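Local coordinates for protein geranyltranstransferase (Enterococcus faecalis, PDB 3P8L) that probably catalyses the magnesium-dependent condensation of isopentenyl diphosphate with geranyl diphosphate to give farnesyl diphosphate and diphosphate, at residues A[174-179]-A[251-257]; A[224-228]-A[262-266]. All blocks are in the same frame, centred on the assembly; numbering follows the deposited sequence.

Contact 1: residues A[174-179]-A[251-257]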
ATOM      1  N   THR A 174     -17.935 -21.207 -12.182  1.00 81.84           N
ATOM      2  CA  THR A 174     -18.841 -20.963 -13.306  1.00 81.57           C
ATOM      3  C   THR A 174     -18.308 -19.807 -14.156  1.00 81.21           C
ATOM      4  O   THR A 174     -17.331 -19.150 -13.783  1.00 77.34           O
ATOM      5  CB  THR A 174     -20.280 -20.626 -12.838  1.00 81.29           C
ATOM      6  OG1 THR A 174     -20.307 -19.325 -12.244  1.00 72.79           O
ATOM      7  CG2 THR A 174     -20.795 -21.656 -11.832  1.00 86.42           C
ATOM      8  N   LEU A 175     -18.957 -19.561 -15.291  1.00 79.81           N
ATOM      9  CA  LEU A 175     -18.593 -18.453 -16.168  1.00 77.52           C
ATOM     10  C   LEU A 175     -18.654 -17.105 -15.444  1.00 77.74           C
ATOM     11  O   LEU A 175     -17.731 -16.297 -15.551  1.00 75.04           O
ATOM     12  CB  LEU A 175     -19.489 -18.440 -17.413  1.00 77.01           C
ATOM     13  CG  LEU A 175     -19.336 -17.305 -18.436  1.00 75.56           C
ATOM     14  CD1 LEU A 175     -17.947 -17.299 -19.089  1.00 69.65           C
ATOM     15  CD2 LEU A 175     -20.415 -17.410 -19.497  1.00 66.62           C
ATOM     16  N   GLU A 176     -19.727 -16.893 -14.687  1.00 76.87           N
ATOM     17  CA  GLU A 176     -19.988 -15.620 -14.016  1.00 74.73           C
ATOM     18  C   GLU A 176     -19.112 -15.415 -12.769  1.00 71.52           C
ATOM     19  O   GLU A 176     -18.829 -14.275 -12.383  1.00 64.99           O
ATOM     20  CB  GLU A 176     -21.475 -15.490 -13.676  1.00 77.10           C
ATOM     21  CG  GLU A 176     -22.414 -15.534 -14.902  1.00 84.53           C
ATOM     22  CD  GLU A 176     -22.730 -16.953 -15.397  1.00 85.58           C
ATOM     23  OE1 GLU A 176     -23.144 -17.090 -16.567  1.00 82.53           O
ATOM     24  OE2 GLU A 176     -22.558 -17.929 -14.627  1.00 79.52           O
ATOM     25  N   GLU A 177     -18.690 -16.522 -12.153  1.00 65.88           N
ATOM     26  CA  GLU A 177     -17.706 -16.489 -11.072  1.00 67.90           C
ATOM     27  C   GLU A 177     -16.319 -16.137 -11.622  1.00 68.20           C
ATOM     28  O   GLU A 177     -15.603 -15.330 -11.022  1.00 70.04           O
ATOM     29  CB  GLU A 177     -17.651 -17.830 -10.342  1.00 70.66           C
ATOM     30  CG  GLU A 177     -18.857 -18.124  -9.449  1.00 73.49           C
ATOM     31  CD  GLU A 177     -18.805 -19.518  -8.829  1.00 77.25           C
ATOM     32  OE1 GLU A 177     -18.482 -20.499  -9.538  1.00 74.49           O
ATOM     33  OE2 GLU A 177     -19.094 -19.632  -7.623  1.00 83.85           O
ATOM     34  N   LEU A 178     -15.960 -16.748 -12.755  1.00 62.80           N
ATOM     35  CA  LEU A 178     -14.723 -16.455 -13.481  1.00 61.44           C
ATOM     36  C   LEU A 178     -14.635 -14.984 -13.889  1.00 61.10           C
ATOM     37  O   LEU A 178     -13.603 -14.342 -13.671  1.00 54.57           O
ATOM     38  CB  LEU A 178     -14.583 -17.355 -14.717  1.00 61.66           C
ATOM     39  CG  LEU A 178     -13.324 -17.210 -15.589  1.00 68.89           C
ATOM     40  CD1 LEU A 178     -12.062 -17.709 -14.883  1.00 70.21           C
ATOM     41  CD2 LEU A 178     -13.499 -17.940 -16.908  1.00 71.63           C
ATOM     42  N   ALA A 179     -15.722 -14.461 -14.458  1.00 52.11           N
ATOM     43  CA  ALA A 179     -15.780 -13.071 -14.879  1.00 57.34           C
ATOM     44  C   ALA A 179     -15.613 -12.117 -13.705  1.00 57.04           C
ATOM     45  O   ALA A 179     -14.949 -11.092 -13.849  1.00 55.90           O
ATOM     46  CB  ALA A 179     -17.069 -12.777 -15.632  1.00 58.48           C
ATOM     47  N   SER A 251     -10.740 -23.919 -16.557  1.00102.18           N
ATOM     48  CA  SER A 251     -11.736 -22.851 -16.541  1.00103.73           C
ATOM     49  C   SER A 251     -11.228 -21.557 -17.149  1.00103.75           C
ATOM     50  O   SER A 251     -10.758 -20.666 -16.458  1.00100.95           O
ATOM     51  CB  SER A 251     -12.279 -22.617 -15.137  1.00105.04           C
ATOM     52  OG  SER A 251     -11.373 -23.062 -14.158  1.00103.57           O
ATOM     53  N   THR A 252     -11.363 -21.485 -18.463  1.00103.29           N
ATOM     54  CA  THR A 252     -10.899 -20.402 -19.276  1.00100.15           C
ATOM     55  C   THR A 252     -12.002 -20.152 -20.232  1.00 98.57           C
ATOM     56  O   THR A 252     -12.886 -20.952 -20.375  1.00 98.79           O
ATOM     57  CB  THR A 252      -9.772 -20.831 -20.164  1.00101.10           C
ATOM     58  OG1 THR A 252     -10.261 -21.813 -21.076  1.00 99.26           O
ATOM     59  CG2 THR A 252      -8.644 -21.401 -19.352  1.00 99.88           C
ATOM     60  N   TYR A 253     -11.958 -19.045 -20.922  1.00 96.39           N
ATOM     61  CA  TYR A 253     -13.052 -18.774 -21.796  1.00 95.10           C
ATOM     62  C   TYR A 253     -13.236 -19.818 -22.870  1.00 97.62           C
ATOM     63  O   TYR A 253     -14.344 -20.261 -23.123  1.00100.24           O
ATOM     64  CB  TYR A 253     -12.908 -17.391 -22.386  1.00 92.01           C
ATOM     65  CG  TYR A 253     -13.614 -16.388 -21.544  1.00 86.62           C
ATOM     66  CD1 TYR A 253     -13.117 -16.015 -20.333  1.00 86.43           C
ATOM     67  CD2 TYR A 253     -14.795 -15.849 -21.946  1.00 80.17           C
ATOM     68  CE1 TYR A 253     -13.768 -15.123 -19.581  1.00 85.26           C
ATOM     69  CE2 TYR A 253     -15.436 -14.960 -21.202  1.00 77.98           C
ATOM     70  CZ  TYR A 253     -14.934 -14.603 -20.020  1.00 80.42           C
ATOM     71  OH  TYR A 253     -15.612 -13.701 -19.268  1.00 84.12           O
ATOM     72  N   PRO A 254     -12.163 -20.250 -23.479  1.00 97.43           N
ATOM     73  CA  PRO A 254     -12.290 -21.222 -24.541  1.00 96.88           C
ATOM     74  C   PRO A 254     -12.867 -22.516 -24.031  1.00 95.50           C
ATOM     75  O   PRO A 254     -13.669 -23.156 -24.676  1.00 93.55           O
ATOM     76  CB  PRO A 254     -10.846 -21.394 -24.971  1.00 97.85           C
ATOM     77  CG  PRO A 254     -10.297 -20.030 -24.837  1.00 97.75           C
ATOM     78  CD  PRO A 254     -11.095 -19.299 -23.786  1.00 97.89           C
ATOM     79  N   ALA A 255     -12.445 -22.914 -22.857  1.00 94.35           N
ATOM     80  CA  ALA A 255     -12.925 -24.162 -22.341  1.00 93.58           C
ATOM     81  C   ALA A 255     -14.407 -24.082 -22.070  1.00 92.80           C
ATOM     82  O   ALA A 255     -15.147 -25.001 -22.340  1.00 92.81           O
ATOM     83  CB  ALA A 255     -12.183 -24.526 -21.094  1.00 93.60           C
ATOM     84  N   LEU A 256     -14.840 -22.984 -21.498  1.00 91.01           N
ATOM     85  CA  LEU A 256     -16.241 -22.868 -21.102  1.00 89.13           C
ATOM     86  C   LEU A 256     -17.163 -22.569 -22.276  1.00 88.45           C
ATOM     87  O   LEU A 256     -18.356 -22.876 -22.221  1.00 85.91           O
ATOM     88  CB  LEU A 256     -16.422 -21.806 -20.010  1.00 89.67           C
ATOM     89  CG  LEU A 256     -15.821 -22.028 -18.614  1.00 91.43           C
ATOM     90  CD1 LEU A 256     -15.977 -20.763 -17.787  1.00 93.26           C
ATOM     91  CD2 LEU A 256     -16.419 -23.230 -17.876  1.00 94.08           C
ATOM     92  N   LEU A 257     -16.604 -21.984 -23.335  1.00 88.59           N
ATOM     93  CA  LEU A 257     -17.396 -21.528 -24.484  1.00 85.38           C
ATOM     94  C   LEU A 257     -17.127 -22.297 -25.773  1.00 82.08           C
ATOM     95  O   LEU A 257     -17.924 -22.236 -26.715  1.00 76.47           O
ATOM     96  CB  LEU A 257     -17.156 -20.033 -24.746  1.00 85.27           C
ATOM     97  CG  LEU A 257     -17.450 -18.990 -23.661  1.00 89.40           C
ATOM     98  CD1 LEU A 257     -17.142 -17.593 -24.176  1.00 90.42           C
ATOM     99  CD2 LEU A 257     -18.886 -19.065 -23.199  1.00 86.06           C
TER
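The ring of Tyr253 reaches toward helix 175-179 and is approached obliquely by two leucine methyls, Leu178 CD2 on its CD1/CE1 side, 3.9 Å from CE1, and Leu175 CD1 on its CE2/CZ side, 4.0 Å from CE2. Leu175 reaches the ring because CG lies anti to the backbone N (chi1 176°), and its side chain crosses that of Tyr253 at about a right angle. Beyond the ring, the tyrosine OH comes to 4.0 Å from Ala179 CB, where a methyl is small enough to fit. Leu256 closes the cluster: its CD1 lies 3.9 Å from Leu178 CD2 and 3.8 Å from Leu175 CA. The axes lie 11.4 Å apart, a separation bridged by long apolar side chains, and no hydrogen bond crosses.

Polar residues start the helices. Thr174 and Glu177 form a capping box: Thr174 N gives a nearly straight 2.8 Å bond to the anti lone pair of Glu177 OE1, and Glu177 N gives one back to Thr174 OG1. Thr252 caps the other helix through Ala255 N. Antiparallel to the start of helix 175-200, the short helix 253-257 also packs against helix 205-230, with Tyr253 on Leu220 and Ile224, and against helix 259-283 through Pro254 and Leu257.

Contact 2: residues A[224-228]-A[262-266]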
ATOM      1  N   ILE A 224      -9.404 -12.722 -22.570  1.00 58.32           N
ATOM      2  CA  ILE A 224      -9.918 -13.687 -23.547  1.00 63.01           C
ATOM      3  C   ILE A 224      -8.886 -13.954 -24.653  1.00 63.58           C
ATOM      4  O   ILE A 224      -8.685 -15.102 -25.043  1.00 62.61           O
ATOM      5  CB  ILE A 224     -11.288 -13.246 -24.144  1.00 61.90           C
ATOM      6  CG1 ILE A 224     -12.351 -13.150 -23.042  1.00 55.42           C
ATOM      7  CG2 ILE A 224     -11.757 -14.227 -25.224  1.00 64.84           C
ATOM      8  CD1 ILE A 224     -13.565 -12.313 -23.412  1.00 54.30           C
ATOM      9  N   ARG A 225      -8.229 -12.893 -25.123  1.00 63.84           N
ATOM     10  CA  ARG A 225      -7.131 -12.977 -26.100  1.00 66.94           C
ATOM     11  C   ARG A 225      -5.941 -13.806 -25.597  1.00 68.90           C
ATOM     12  O   ARG A 225      -5.394 -14.624 -26.342  1.00 72.72           O
ATOM     13  CB  ARG A 225      -6.697 -11.562 -26.503  1.00 69.40           C
ATOM     14  CG  ARG A 225      -5.262 -11.377 -26.983  1.00 73.14           C
ATOM     15  CD  ARG A 225      -5.151 -11.526 -28.490  1.00 81.25           C
ATOM     16  NE  ARG A 225      -4.401 -10.422 -29.090  1.00 90.49           N
ATOM     17  CZ  ARG A 225      -3.073 -10.313 -29.100  1.00 93.97           C
ATOM     18  NH1 ARG A 225      -2.304 -11.241 -28.542  1.00 94.86           N
ATOM     19  NH2 ARG A 225      -2.508  -9.261 -29.675  1.00 99.94           N
ATOM     20  N   ASP A 226      -5.564 -13.615 -24.334  1.00 67.82           N
ATOM     21  CA  ASP A 226      -4.459 -14.367 -23.739  1.00 70.52           C
ATOM     22  C   ASP A 226      -4.792 -15.844 -23.504  1.00 72.55           C
ATOM     23  O   ASP A 226      -3.943 -16.713 -23.706  1.00 71.34           O
ATOM     24  CB  ASP A 226      -3.971 -13.692 -22.452  1.00 71.17           C
ATOM     25  CG  ASP A 226      -3.038 -12.507 -22.725  1.00 76.33           C
ATOM     26  OD1 ASP A 226      -2.413 -12.020 -21.761  1.00 80.62           O
ATOM     27  OD2 ASP A 226      -2.925 -12.060 -23.893  1.00 71.64           O
ATOM     28  N   ASP A 227      -6.032 -16.112 -23.093  1.00 77.04           N
ATOM     29  CA  ASP A 227      -6.538 -17.476 -22.912  1.00 80.66           C
ATOM     30  C   ASP A 227      -6.693 -18.217 -24.245  1.00 80.74           C
ATOM     31  O   ASP A 227      -6.545 -19.436 -24.299  1.00 83.02           O
ATOM     32  CB  ASP A 227      -7.881 -17.460 -22.165  1.00 81.63           C
ATOM     33  CG  ASP A 227      -7.726 -17.241 -20.663  1.00 84.42           C
ATOM     34  OD1 ASP A 227      -6.591 -17.019 -20.186  1.00 82.62           O
ATOM     35  OD2 ASP A 227      -8.754 -17.296 -19.953  1.00 92.82           O
ATOM     36  N   LEU A 228      -6.990 -17.470 -25.309  1.00 80.74           N
ATOM     37  CA  LEU A 228      -7.084 -18.019 -26.660  1.00 81.39           C
ATOM     38  C   LEU A 228      -5.718 -18.376 -27.249  1.00 86.02           C
ATOM     39  O   LEU A 228      -5.628 -19.217 -28.151  1.00 86.97           O
ATOM     40  CB  LEU A 228      -7.811 -17.044 -27.591  1.00 79.52           C
ATOM     41  CG  LEU A 228      -9.334 -17.147 -27.686  1.00 79.31           C
ATOM     42  CD1 LEU A 228      -9.916 -15.846 -28.214  1.00 79.18           C
ATOM     43  CD2 LEU A 228      -9.760 -18.326 -28.562  1.00 76.05           C
ATOM     44  N   ALA A 262     -15.319 -18.403 -27.915  1.00 80.84           N
ATOM     45  CA  ALA A 262     -14.389 -17.474 -27.264  1.00 78.22           C
ATOM     46  C   ALA A 262     -13.853 -16.410 -28.233  1.00 74.80           C
ATOM     47  O   ALA A 262     -13.607 -15.273 -27.828  1.00 74.64           O
ATOM     48  CB  ALA A 262     -13.249 -18.225 -26.598  1.00 74.09           C
ATOM     49  N   LYS A 263     -13.673 -16.783 -29.503  1.00 73.27           N
ATOM     50  CA  LYS A 263     -13.315 -15.833 -30.570  1.00 71.89           C
ATOM     51  C   LYS A 263     -14.421 -14.802 -30.743  1.00 72.55           C
ATOM     52  O   LYS A 263     -14.152 -13.618 -30.967  1.00 75.50           O
ATOM     53  CB  LYS A 263     -13.085 -16.552 -31.907  1.00 71.53           C
ATOM     54  CG  LYS A 263     -11.727 -17.216 -32.077  1.00 73.01           C
ATOM     55  CD  LYS A 263     -11.612 -17.872 -33.452  1.00 78.14           C
ATOM     56  CE  LYS A 263     -10.167 -17.949 -33.949  1.00 86.24           C
ATOM     57  NZ  LYS A 263      -9.299 -18.824 -33.110  1.00 83.09           N
ATOM     58  N   ASP A 264     -15.666 -15.262 -30.633  1.00 72.71           N
ATOM     59  CA  ASP A 264     -16.821 -14.376 -30.680  1.00 70.80           C
ATOM     60  C   ASP A 264     -16.962 -13.562 -29.409  1.00 67.44           C
ATOM     61  O   ASP A 264     -17.436 -12.428 -29.451  1.00 70.28           O
ATOM     62  CB  ASP A 264     -18.102 -15.160 -30.970  1.00 72.05           C
ATOM     63  CG  ASP A 264     -18.317 -15.398 -32.456  1.00 82.39           C
ATOM     64  OD1 ASP A 264     -19.209 -16.199 -32.803  1.00 87.48           O
ATOM     65  OD2 ASP A 264     -17.604 -14.782 -33.281  1.00 84.82           O
ATOM     66  N   ALA A 265     -16.545 -14.131 -28.280  1.00 66.06           N
ATOM     67  CA  ALA A 265     -16.498 -13.381 -27.020  1.00 65.89           C
ATOM     68  C   ALA A 265     -15.555 -12.174 -27.151  1.00 64.53           C
ATOM     69  O   ALA A 265     -15.903 -11.060 -26.736  1.00 59.42           O
ATOM     70  CB  ALA A 265     -16.072 -14.280 -25.873  1.00 64.81           C
ATOM     71  N   LEU A 266     -14.389 -12.413 -27.762  1.00 63.14           N
ATOM     72  CA  LEU A 266     -13.382 -11.376 -28.030  1.00 58.06           C
ATOM     73  C   LEU A 266     -13.919 -10.287 -28.954  1.00 57.19           C
ATOM     74  O   LEU A 266     -13.902  -9.110 -28.589  1.00 57.08           O
ATOM     75  CB  LEU A 266     -12.112 -12.009 -28.615  1.00 57.70           C
ATOM     76  CG  LEU A 266     -10.905 -11.123 -28.957  1.00 59.30           C
ATOM     77  CD1 LEU A 266     -10.478 -10.266 -27.763  1.00 52.13           C
ATOM     78  CD2 LEU A 266      -9.741 -11.978 -29.448  1.00 53.03           C
TER
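Ile224 packs directly onto the backbone of the opposing helix, with CG2 only 3.4 Å from Ala262 O and CD1 4.0 Å from Ala265 CB. The two alanines, lacking bulk, let the isoleucine come this near, and the axes approach to 9.7 Å at an antiparallel angle of 151°. Leu266 fills the same tight side: its side chain slides past that of Ile224 in the opposite direction, and its CD2 meets Leu228 CD1 at 4.1 Å. The trans first torsion of Leu266 (chi1 -179°) carries CD1 to 4.2 Å from Arg225 CB.

Toward solvent the contact thins to Lys263. Its CB points away from the partner helix, yet CG lies 4.2 Å from Leu228 CD2, so the aliphatic base covers the leucine and the rest of this exposed side chain runs past it. Arg225 instead turns to the C-terminal residues, its NH2 bonding to Gln298 O, and Leu301 packs on Arg225, Leu228 and Leu266. Such antiparallel helix pairing belongs to the all-alpha isoprenoid synthase fold. Helix 205-230 carries the second aspartate-rich DDxxD motif, begun by Asp226 and Asp227, which in relatives binds magnesium; the apolar residues flanking these acids face helix 259-283.

Both contacts are apolar joins without a cross-segment hydrogen bond, but contact 2 is the more buried and joins two long helices, whereas contact 1 ties a short helix, just after an unmodelled stretch of chain, to the exposed start of helix 175-200. Contact 1 therefore combines an aromatic ring with capped helix N-termini; contact 2 packs Ile224 closely on backbone over alanines, where the end of helix 205-230 meets the beginning of helix 259-283, with the arginine's charged end taken up by the C-terminal residues. Their centres are 11 Å apart and they meet directly: Tyr253 CG lies 3.8 Å from Ile224 CG1, and Pro254 CD 3.7 Å from Ala262 CB. Thr252 lies beside Asp227 of the aspartate-rich motif.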